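PDB 3PRL: NADP-dependent glyceraldehyde-3-phosphate dehydrogenase from Bacillus halodurans, which probably oxidises glyceraldehyde 3-phosphate to 3-phosphoglycerate with NADP+ as the electron acceptor, without taking up inorganic phosphate. Local coordinates for residues S289-C293 with E386-P390. Numbering follows the deposited sequence.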
loop_
_atom_site.group_PDB
_atom_site.type_symbol
_atom_site.label_atom_id
_atom_site.label_comp_id
_atom_site.label_asym_id
_atom_site.label_seq_id
_atom_site.Cartn_x
_atom_site.Cartn_y
_atom_site.Cartn_z
ATOM N N SER D 289 0.400 17.451 35.547
ATOM C CA SER D 289 1.460 17.490 36.574
ATOM C C SER D 289 2.667 16.585 36.317
ATOM O O SER D 289 3.323 16.147 37.265
ATOM C CB SER D 289 0.885 17.210 37.979
ATOM O OG SER D 289 0.043 18.264 38.425
ATOM N N GLY D 290 2.966 16.302 35.049
ATOM C CA GLY D 290 4.133 15.468 34.703
ATOM C C GLY D 290 3.913 13.961 34.787
ATOM O O GLY D 290 4.880 13.184 34.726
ATOM N N GLN D 291 2.657 13.539 34.931
ATOM C CA GLN D 291 2.329 12.109 35.004
ATOM C C GLN D 291 1.993 11.555 33.635
ATOM O O GLN D 291 0.902 11.041 33.398
ATOM C CB GLN D 291 1.200 11.852 35.993
ATOM C CG GLN D 291 1.595 12.227 37.410
ATOM C CD GLN D 291 0.426 12.258 38.343
ATOM O OE1 GLN D 291 0.425 11.577 39.361
ATOM N NE2 GLN D 291 -0.586 13.045 38.007
ATOM N N ARG D 292 2.963 11.676 32.733
ATOM C CA ARG D 292 2.805 11.266 31.354
ATOM C C ARG D 292 4.074 10.573 30.922
ATOM O O ARG D 292 5.192 11.009 31.269
ATOM C CB ARG D 292 2.532 12.486 30.473
ATOM C CG ARG D 292 1.154 13.094 30.694
ATOM C CD ARG D 292 0.983 14.451 30.013
ATOM N NE ARG D 292 0.757 14.344 28.577
ATOM C CZ ARG D 292 1.460 15.010 27.661
ATOM N NH1 ARG D 292 2.432 15.845 28.036
ATOM N NH2 ARG D 292 1.192 14.853 26.374
ATOM N N CYS D 293 3.912 9.485 30.181
ATOM C CA CYS D 293 5.071 8.797 29.661
ATOM C C CYS D 293 5.680 9.665 28.579
ATOM O O CYS D 293 6.881 9.858 28.560
ATOM C CB CYS D 293 4.716 7.399 29.164
ATOM S SG CYS D 293 4.251 6.337 30.524
ATOM N N GLU D 386 12.804 9.216 35.423
ATOM C CA GLU D 386 11.464 9.726 35.188
ATOM C C GLU D 386 10.741 9.888 36.536
ATOM O O GLU D 386 10.520 8.911 37.239
ATOM C CB GLU D 386 10.702 8.776 34.261
ATOM C CG GLU D 386 9.229 9.106 34.079
ATOM C CD GLU D 386 8.480 8.071 33.240
ATOM O OE1 GLU D 386 8.514 6.868 33.588
ATOM O OE2 GLU D 386 7.839 8.466 32.243
ATOM N N PRO D 387 10.376 11.135 36.889
ATOM C CA PRO D 387 9.823 11.501 38.188
ATOM C C PRO D 387 8.350 11.163 38.282
ATOM O O PRO D 387 7.849 10.851 39.362
ATOM C CB PRO D 387 10.002 13.026 38.224
ATOM C CG PRO D 387 10.918 13.350 37.064
ATOM C CD PRO D 387 10.565 12.323 36.047
ATOM N N PHE D 388 7.673 11.190 37.135
ATOM C CA PHE D 388 6.219 11.128 37.093
ATOM C C PHE D 388 5.581 12.208 37.997
ATOM O O PHE D 388 4.687 11.933 38.796
ATOM C CB PHE D 388 5.715 9.703 37.362
ATOM C CG PHE D 388 4.853 9.171 36.248
ATOM C CD1 PHE D 388 5.369 9.046 34.956
ATOM C CD2 PHE D 388 3.515 8.850 36.464
ATOM C CE1 PHE D 388 4.581 8.589 33.913
ATOM C CE2 PHE D 388 2.705 8.393 35.405
ATOM C CZ PHE D 388 3.237 8.271 34.137
ATOM N N GLY D 389 6.062 13.436 37.834
ATOM C CA GLY D 389 5.700 14.550 38.718
ATOM C C GLY D 389 6.145 15.911 38.216
ATOM O O GLY D 389 6.993 15.987 37.316
ATOM N N PRO D 390 5.581 16.996 38.796
ATOM C CA PRO D 390 5.690 18.345 38.241
ATOM C C PRO D 390 7.047 18.965 38.548
ATOM O O PRO D 390 7.144 19.905 39.349
ATOM C CB PRO D 390 4.575 19.102 38.954
ATOM C CG PRO D 390 4.471 18.451 40.278
ATOM C CD PRO D 390 4.894 17.006 40.101
HETATM O O HOH W 1 7.673 13.391 35.208
#
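The loop that in the aldehyde dehydrogenase family carries the nucleophilic cysteine, here probably Cys293, meets the E-P-F-G-P loop, with the Phe388 ring lying under the backbone of Gln291 and Arg292. The pair illustrates how two segments can fit together with no direct hydrogen bond between them. Gln291 CA stands over the ring face, 3.8 Å from the Phe388 centroid and 14° off its normal, a CH-pi contact; Arg292 N sits over the same face, nearer the rim. An uncommon chi1 of -123° turns the Phe388 ring so that this face lies against Gln291 and CE1 comes within 3.6 Å of Arg292 C. Cys293 brings SG to the ring edge, 5.2 Å from the Phe388 centroid. Exchanging Phe388 for an alanine would probably open a gap beneath Gln291 and Arg292 and leave Cys293 SG without this aromatic contact.

Both loops lead into adjacent parallel strands, 296-302 and 391-397, of the catalytic-domain sheet, yet here they run roughly antiparallel. One water bridges them, donating to Gly290 O at 2.8 Å and accepting from Gly389 N at 3.1 Å. The close approach of Gly290 depends on its having no side chain, since a beta carbon would run into Gly389 O. Beyond it, Pro390 CD packs 3.4 Å from Ser289 O. Glu386, extended with CG anti to its own N (chi1 173°), carries OE2 to the ring edge in plane; Lys297 forms a salt bridge with that oxygen and also bonds Arg292 O and Cys293 O. Phe388 further neighbours Phe162 of the NADP+ site.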